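Local coordinates for protein beta-lactamase Mb2281c (Mycobacterium bovis, PDB 3I7J) that probably hydrolyses beta-lactams, or related amide or ester bonds, through an active-site serine as in other members of its family, at residues 48-53 against 109-114; 70-75 against 105-110. All blocks are in the same frame, centred on the assembly; numbering follows the deposited sequence.

Contact 1. Residues 48-53 against 109-114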
ATOM      1  N   ARG A  48       0.271  -5.432  -5.860  1.00  6.35           N
ATOM      2  CA  ARG A  48       0.379  -5.204  -7.293  1.00  8.90           C
ATOM      3  C   ARG A  48       0.937  -6.448  -7.974  1.00 10.62           C
ATOM      4  O   ARG A  48       0.571  -6.769  -9.111  1.00 10.48           O
ATOM      5  CB  ARG A  48       1.272  -4.003  -7.589  1.00  4.49           C
ATOM      6  CG  ARG A  48       1.171  -3.515  -9.025  1.00  8.47           C
ATOM      7  CD  ARG A  48      -0.245  -3.084  -9.337  1.00 10.06           C
ATOM      8  NE  ARG A  48      -0.286  -1.869 -10.141  1.00  3.14           N
ATOM      9  CZ  ARG A  48      -1.369  -1.115 -10.271  1.00 13.48           C
ATOM     10  NH1 ARG A  48      -1.334  -0.028 -11.023  1.00 12.87           N
ATOM     11  NH2 ARG A  48      -2.488  -1.454  -9.635  1.00 11.27           N
ATOM     12  N   ALA A  49       1.825  -7.146  -7.274  1.00  7.84           N
ATOM     13  CA  ALA A  49       2.413  -8.371  -7.801  1.00  7.90           C
ATOM     14  C   ALA A  49       1.317  -9.438  -7.911  1.00 17.13           C
ATOM     15  O   ALA A  49       1.265 -10.189  -8.890  1.00 14.46           O
ATOM     16  CB  ALA A  49       3.533  -8.851  -6.886  1.00  6.63           C
ATOM     17  N   ALA A  50       0.437  -9.496  -6.908  1.00 11.38           N
ATOM     18  CA  ALA A  50      -0.667 -10.463  -6.917  1.00 10.15           C
ATOM     19  C   ALA A  50      -1.679 -10.120  -8.020  1.00  8.21           C
ATOM     20  O   ALA A  50      -2.331 -11.004  -8.574  1.00  6.03           O
ATOM     21  CB  ALA A  50      -1.366 -10.491  -5.560  1.00  5.76           C
ATOM     22  N   GLN A  51      -1.806  -8.829  -8.315  1.00  8.43           N
ATOM     23  CA  GLN A  51      -2.706  -8.365  -9.355  1.00 12.45           C
ATOM     24  C   GLN A  51      -2.153  -8.782 -10.718  1.00 11.87           C
ATOM     25  O   GLN A  51      -2.902  -9.207 -11.597  1.00 15.66           O
ATOM     26  CB  GLN A  51      -2.851  -6.848  -9.292  1.00 11.53           C
ATOM     27  CG  GLN A  51      -3.751  -6.359  -8.163  1.00 11.07           C
ATOM     28  CD  GLN A  51      -3.506  -4.899  -7.834  1.00 12.89           C
ATOM     29  OE1 GLN A  51      -3.185  -4.106  -8.715  1.00 14.33           O
ATOM     30  NE2 GLN A  51      -3.661  -4.536  -6.565  1.00  7.28           N
ATOM     31  N   VAL A  52      -0.842  -8.663 -10.890  1.00  8.35           N
ATOM     32  CA  VAL A  52      -0.216  -9.059 -12.139  1.00  8.48           C
ATOM     33  C   VAL A  52      -0.398 -10.570 -12.318  1.00 16.38           C
ATOM     34  O   VAL A  52      -0.667 -11.039 -13.421  1.00 13.97           O
ATOM     35  CB  VAL A  52       1.302  -8.724 -12.155  1.00  9.57           C
ATOM     36  CG1 VAL A  52       1.951  -9.301 -13.413  1.00  6.30           C
ATOM     37  CG2 VAL A  52       1.499  -7.210 -12.121  1.00  3.10           C
ATOM     38  N   ALA A  53      -0.255 -11.328 -11.228  1.00 13.35           N
ATOM     39  CA  ALA A  53      -0.409 -12.782 -11.280  1.00 10.13           C
ATOM     40  C   ALA A  53      -1.812 -13.191 -11.743  1.00 14.94           C
ATOM     41  O   ALA A  53      -1.969 -14.161 -12.493  1.00 13.20           O
ATOM     42  CB  ALA A  53      -0.106 -13.397  -9.923  1.00 12.54           C
ATOM     43  N   GLU A 109       2.495 -17.012  -0.726  1.00 13.00           N
ATOM     44  CA  GLU A 109       2.709 -18.450  -0.860  1.00 16.01           C
ATOM     45  C   GLU A 109       1.927 -19.030  -2.035  1.00 19.96           C
ATOM     46  O   GLU A 109       2.424 -19.900  -2.752  1.00 15.97           O
ATOM     47  CB  GLU A 109       2.303 -19.181   0.425  1.00 13.83           C
ATOM     48  CG  GLU A 109       3.286 -18.975   1.559  1.00 19.71           C
ATOM     49  CD  GLU A 109       2.837 -19.576   2.871  1.00 23.49           C
ATOM     50  OE1 GLU A 109       1.649 -19.944   3.011  1.00 32.14           O
ATOM     51  OE2 GLU A 109       3.682 -19.667   3.781  1.00 29.82           O
ATOM     52  N   SER A 110       0.700 -18.557  -2.226  1.00 14.16           N
ATOM     53  CA  SER A 110      -0.121 -19.044  -3.327  1.00 16.70           C
ATOM     54  C   SER A 110       0.491 -18.647  -4.668  1.00 20.34           C
ATOM     55  O   SER A 110       0.654 -19.487  -5.552  1.00 16.31           O
ATOM     56  CB  SER A 110      -1.547 -18.492  -3.226  1.00 16.44           C
ATOM     57  OG  SER A 110      -2.172 -18.933  -2.030  1.00 23.32           O
ATOM     58  N   VAL A 111       0.839 -17.371  -4.814  1.00 15.67           N
ATOM     59  CA  VAL A 111       1.432 -16.882  -6.057  1.00 16.78           C
ATOM     60  C   VAL A 111       2.719 -17.660  -6.340  1.00 16.00           C
ATOM     61  O   VAL A 111       2.968 -18.073  -7.470  1.00 14.10           O
ATOM     62  CB  VAL A 111       1.743 -15.353  -5.968  1.00  9.90           C
ATOM     63  CG1 VAL A 111       2.462 -14.882  -7.223  1.00  6.80           C
ATOM     64  CG2 VAL A 111       0.448 -14.569  -5.786  1.00  7.06           C
ATOM     65  N   GLN A 112       3.517 -17.874  -5.299  1.00 14.71           N
ATOM     66  CA  GLN A 112       4.777 -18.600  -5.413  1.00 17.49           C
ATOM     67  C   GLN A 112       4.579 -20.038  -5.899  1.00 14.78           C
ATOM     68  O   GLN A 112       5.244 -20.489  -6.835  1.00 14.79           O
ATOM     69  CB  GLN A 112       5.483 -18.617  -4.057  1.00 17.80           C
ATOM     70  CG  GLN A 112       6.883 -19.207  -4.077  1.00 21.13           C
ATOM     71  CD  GLN A 112       7.589 -19.066  -2.745  1.00 17.76           C
ATOM     72  OE1 GLN A 112       7.399 -19.871  -1.840  1.00 21.08           O
ATOM     73  NE2 GLN A 112       8.393 -18.024  -2.613  1.00 16.09           N
ATOM     74  N   ARG A 113       3.668 -20.754  -5.249  1.00 18.48           N
ATOM     75  CA  ARG A 113       3.376 -22.140  -5.598  1.00 16.49           C
ATOM     76  C   ARG A 113       2.785 -22.292  -7.000  1.00 21.73           C
ATOM     77  O   ARG A 113       3.250 -23.112  -7.794  1.00 20.23           O
ATOM     78  CB  ARG A 113       2.404 -22.746  -4.581  1.00 10.98           C
ATOM     79  CG  ARG A 113       1.914 -24.139  -4.948  1.00 15.38           C
ATOM     80  CD  ARG A 113       1.087 -24.762  -3.834  1.00 20.99           C
ATOM     81  NE  ARG A 113       1.870 -24.862  -2.598  1.00 36.35           N
ATOM     82  CZ  ARG A 113       1.673 -24.117  -1.516  1.00 34.61           C
ATOM     83  NH1 ARG A 113       0.702 -23.208  -1.494  1.00 21.08           N
ATOM     84  NH2 ARG A 113       2.472 -24.265  -0.469  1.00 25.01           N
ATOM     85  N   GLU A 114       1.765 -21.495  -7.302  1.00 18.47           N
ATOM     86  CA  GLU A 114       1.100 -21.568  -8.597  1.00  9.95           C
ATOM     87  C   GLU A 114       1.919 -21.067  -9.782  1.00 14.39           C
ATOM     88  O   GLU A 114       1.698 -21.503 -10.906  1.00 15.26           O
ATOM     89  CB  GLU A 114      -0.225 -20.807  -8.553  1.00 10.97           C
ATOM     90  CG  GLU A 114      -1.212 -21.343  -7.553  1.00  7.90           C
ATOM     91  CD  GLU A 114      -1.361 -22.849  -7.638  1.00 23.79           C
ATOM     92  OE1 GLU A 114      -1.420 -23.379  -8.764  1.00 21.73           O
ATOM     93  OE2 GLU A 114      -1.427 -23.503  -6.574  1.00 26.60           O
TER
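Between 48-53 and 109-114 the backbones come closest at A50 and V111, their CA atoms 6.8 Å apart, and the segments point the same general way, though inclined to each other. One branched side chain does the reaching. V111 forks toward two small residues one turn apart on the other helix: its CG2 comes in low beside A50, 4.4 Å from the A50 CA, while its CG1 ends against the A53 CB at 4.0 Å. With CG1 anti to the backbone N (chi1 175°), both methyls face the neighbouring helix. Each alanine presents just a methyl, in keeping with the close backbones. This is plain apolar packing in the helical part of the serine beta-lactamase fold, on the helix whose first turn takes in the lysine of a possible SxxK motif (S40, K43), like the one that carries the nucleophile in relatives. Y122 of helix 119-131 touches both A53 and V111, extending the apolar patch. On another side of helix 42-56, R48 NH2 donates to Q51 OE1 at 2.9 Å, in the plane of the amide carbonyl though 18° out of the guanidinium plane. R48 NE also forms a salt bridge with D162 of helix 153-164.

Contact 2. Residues 70-75 against 105-110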
ATOM      1  N   SER A  70     -12.071 -19.124   1.909  1.00 13.26           N
ATOM      2  CA  SER A  70     -11.290 -17.920   1.640  1.00 17.11           C
ATOM      3  C   SER A  70     -10.652 -18.014   0.245  1.00 14.34           C
ATOM      4  O   SER A  70     -10.368 -19.112  -0.238  1.00 16.47           O
ATOM      5  CB  SER A  70     -10.215 -17.747   2.719  1.00 15.11           C
ATOM      6  OG  SER A  70      -9.331 -16.682   2.411  1.00 17.12           O
ATOM      7  N   THR A  71     -10.442 -16.867  -0.398  1.00 11.75           N
ATOM      8  CA  THR A  71      -9.847 -16.820  -1.736  1.00 10.62           C
ATOM      9  C   THR A  71      -8.737 -15.764  -1.796  1.00 14.62           C
ATOM     10  O   THR A  71      -8.476 -15.060  -0.820  1.00 11.80           O
ATOM     11  CB  THR A  71     -10.899 -16.466  -2.822  1.00 14.25           C
ATOM     12  OG1 THR A  71     -11.348 -15.119  -2.638  1.00 12.36           O
ATOM     13  CG2 THR A  71     -12.112 -17.409  -2.742  1.00  8.96           C
ATOM     14  N   VAL A  72      -8.080 -15.665  -2.944  1.00 10.41           N
ATOM     15  CA  VAL A  72      -7.039 -14.674  -3.139  1.00 10.61           C
ATOM     16  C   VAL A  72      -7.613 -13.277  -2.832  1.00 14.16           C
ATOM     17  O   VAL A  72      -6.962 -12.475  -2.158  1.00  8.99           O
ATOM     18  CB  VAL A  72      -6.479 -14.762  -4.594  1.00 13.28           C
ATOM     19  CG1 VAL A  72      -5.647 -13.536  -4.941  1.00  9.40           C
ATOM     20  CG2 VAL A  72      -5.606 -16.022  -4.717  1.00  8.78           C
ATOM     21  N   ARG A  73      -8.838 -13.003  -3.285  1.00  9.60           N
ATOM     22  CA  ARG A  73      -9.475 -11.706  -3.041  1.00 13.97           C
ATOM     23  C   ARG A  73      -9.642 -11.398  -1.549  1.00 15.25           C
ATOM     24  O   ARG A  73      -9.490 -10.246  -1.142  1.00 15.62           O
ATOM     25  CB  ARG A  73     -10.856 -11.628  -3.713  1.00 12.78           C
ATOM     26  CG  ARG A  73     -11.476 -10.220  -3.688  1.00 12.87           C
ATOM     27  CD  ARG A  73     -12.986 -10.254  -3.925  1.00 15.31           C
ATOM     28  NE  ARG A  73     -13.320 -10.981  -5.144  1.00 24.85           N
ATOM     29  CZ  ARG A  73     -13.260 -10.466  -6.366  1.00 25.10           C
ATOM     30  NH1 ARG A  73     -12.886  -9.204  -6.541  1.00 32.39           N
ATOM     31  NH2 ARG A  73     -13.561 -11.223  -7.416  1.00 20.30           N
ATOM     32  N   HIS A  74      -9.973 -12.411  -0.742  1.00  9.08           N
ATOM     33  CA  HIS A  74     -10.143 -12.211   0.699  1.00 11.51           C
ATOM     34  C   HIS A  74      -8.801 -11.880   1.331  1.00 10.99           C
ATOM     35  O   HIS A  74      -8.721 -11.086   2.270  1.00 14.20           O
ATOM     36  CB  HIS A  74     -10.684 -13.463   1.409  1.00 11.00           C
ATOM     37  CG  HIS A  74     -12.077 -13.847   1.017  1.00 10.42           C
ATOM     38  ND1 HIS A  74     -12.363 -14.512  -0.157  1.00 10.89           N
ATOM     39  CD2 HIS A  74     -13.258 -13.710   1.668  1.00 11.79           C
ATOM     40  CE1 HIS A  74     -13.658 -14.773  -0.211  1.00  7.01           C
ATOM     41  NE2 HIS A  74     -14.223 -14.297   0.885  1.00 13.03           N
ATOM     42  N   LEU A  75      -7.742 -12.512   0.838  1.00  8.65           N
ATOM     43  CA  LEU A  75      -6.419 -12.260   1.386  1.00  4.57           C
ATOM     44  C   LEU A  75      -5.977 -10.831   1.093  1.00 11.33           C
ATOM     45  O   LEU A  75      -5.456 -10.144   1.973  1.00 11.87           O
ATOM     46  CB  LEU A  75      -5.418 -13.263   0.826  1.00  1.93           C
ATOM     47  CG  LEU A  75      -5.766 -14.707   1.201  1.00 14.42           C
ATOM     48  CD1 LEU A  75      -4.817 -15.661   0.472  1.00  8.21           C
ATOM     49  CD2 LEU A  75      -5.642 -14.886   2.718  1.00  6.80           C
ATOM     50  N   THR A 105       1.100 -13.409   3.746  1.00 10.16           N
ATOM     51  CA  THR A 105       2.075 -14.478   3.571  1.00 17.57           C
ATOM     52  C   THR A 105       1.395 -15.617   2.829  1.00  6.25           C
ATOM     53  O   THR A 105       2.006 -16.242   1.970  1.00 13.50           O
ATOM     54  CB  THR A 105       2.620 -15.018   4.908  1.00 14.53           C
ATOM     55  OG1 THR A 105       1.535 -15.530   5.681  1.00 47.75           O
ATOM     56  CG2 THR A 105       3.317 -13.922   5.685  1.00  3.22           C
ATOM     57  N   VAL A 106       0.133 -15.896   3.162  1.00 11.55           N
ATOM     58  CA  VAL A 106      -0.591 -16.965   2.473  1.00  9.11           C
ATOM     59  C   VAL A 106      -0.762 -16.561   1.008  1.00 11.89           C
ATOM     60  O   VAL A 106      -0.702 -17.403   0.104  1.00 12.23           O
ATOM     61  CB  VAL A 106      -1.977 -17.247   3.112  1.00 12.29           C
ATOM     62  CG1 VAL A 106      -2.692 -18.366   2.339  1.00  5.32           C
ATOM     63  CG2 VAL A 106      -1.797 -17.684   4.565  1.00  4.61           C
ATOM     64  N   LEU A 107      -0.948 -15.263   0.783  1.00 12.17           N
ATOM     65  CA  LEU A 107      -1.106 -14.717  -0.566  1.00 13.93           C
ATOM     66  C   LEU A 107       0.182 -14.932  -1.360  1.00 16.14           C
ATOM     67  O   LEU A 107       0.155 -15.461  -2.473  1.00 11.47           O
ATOM     68  CB  LEU A 107      -1.416 -13.221  -0.499  1.00 12.47           C
ATOM     69  CG  LEU A 107      -1.487 -12.481  -1.836  1.00 13.30           C
ATOM     70  CD1 LEU A 107      -2.642 -13.038  -2.658  1.00 10.94           C
ATOM     71  CD2 LEU A 107      -1.691 -10.988  -1.581  1.00 10.48           C
ATOM     72  N   ALA A 108       1.304 -14.517  -0.778  1.00  6.65           N
ATOM     73  CA  ALA A 108       2.599 -14.674  -1.421  1.00 11.64           C
ATOM     74  C   ALA A 108       2.885 -16.158  -1.670  1.00 10.95           C
ATOM     75  O   ALA A 108       3.456 -16.520  -2.696  1.00 13.09           O
ATOM     76  CB  ALA A 108       3.709 -14.061  -0.544  1.00  4.03           C
ATOM     77  N   GLU A 109       2.495 -17.012  -0.726  1.00 13.00           N
ATOM     78  CA  GLU A 109       2.709 -18.450  -0.860  1.00 16.01           C
ATOM     79  C   GLU A 109       1.927 -19.030  -2.035  1.00 19.96           C
ATOM     80  O   GLU A 109       2.424 -19.900  -2.752  1.00 15.97           O
ATOM     81  CB  GLU A 109       2.303 -19.181   0.425  1.00 13.83           C
ATOM     82  CG  GLU A 109       3.286 -18.975   1.559  1.00 19.71           C
ATOM     83  CD  GLU A 109       2.837 -19.576   2.871  1.00 23.49           C
ATOM     84  OE1 GLU A 109       1.649 -19.944   3.011  1.00 32.14           O
ATOM     85  OE2 GLU A 109       3.682 -19.667   3.781  1.00 29.82           O
ATOM     86  N   SER A 110       0.700 -18.557  -2.226  1.00 14.16           N
ATOM     87  CA  SER A 110      -0.121 -19.044  -3.327  1.00 16.70           C
ATOM     88  C   SER A 110       0.491 -18.647  -4.668  1.00 20.34           C
ATOM     89  O   SER A 110       0.654 -19.487  -5.552  1.00 16.31           O
ATOM     90  CB  SER A 110      -1.547 -18.492  -3.226  1.00 16.44           C
ATOM     91  OG  SER A 110      -2.172 -18.933  -2.030  1.00 23.32           O
TER
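L75 packs directly over V106 and L107, with the CA atoms of L75 and L107 6.2 Å apart. Two bumps fit past each other here. The first is L75 CD1, which settles into the shallow notch between the V106 side chain and the backbone of L107: it lies 3.9 Å from V106 CG1, and the L107 N is just as near. CG of L75 is anti to the carbonyl carbon (chi1 -62°) and CD1 continues the chain outward, which carries this methyl into the notch; the L75 and V106 side chains cross at roughly a right angle. The second bump is L107, which enters the hollow between V72 and L75, residues one turn apart on the short helix 72-76. Its CB faces the L75 CB at 4.2 Å, and farther out its CD1 meets V72 CG1 at 3.8 Å. The side-chain contacts are all between hydrocarbon groups, within the helical region of the beta-lactamase fold, where a helix of little more than one turn lies against the longer helix 101-115. That short helix starts at T71, its N-cap. T71 OG1 is 2.7 Å from H74 ND1, a hydrogen bond made at the edge of the imidazole, in its plane. S70 CA lies over one face of the imidazole, 4.0 Å from its plane and displaced toward the rim, and F182 meets the same ring with planes about 40° apart.

Contacts 1 and 2 lie about 8 Å apart, centre to centre, on the same side of the molecule. Helices 42-56 and 72-76 come in that order along the chain, and both then meet helix 101-115, which serves the two contacts with overlapping segments. They are continuous: L107 CD2 touches A50 CB at 4.0 Å, so one leucine bridges from contact 2 to contact 1. The shared helix thereby joins two earlier parts of the chain. A possible SxxK motif, S40 and K43, sits around the start of helix 42-56, and Y99 just before helix 101-115; if these residues form the active site, as in relatives, contact 1 packs together, further along, the two helices whose beginnings would border it.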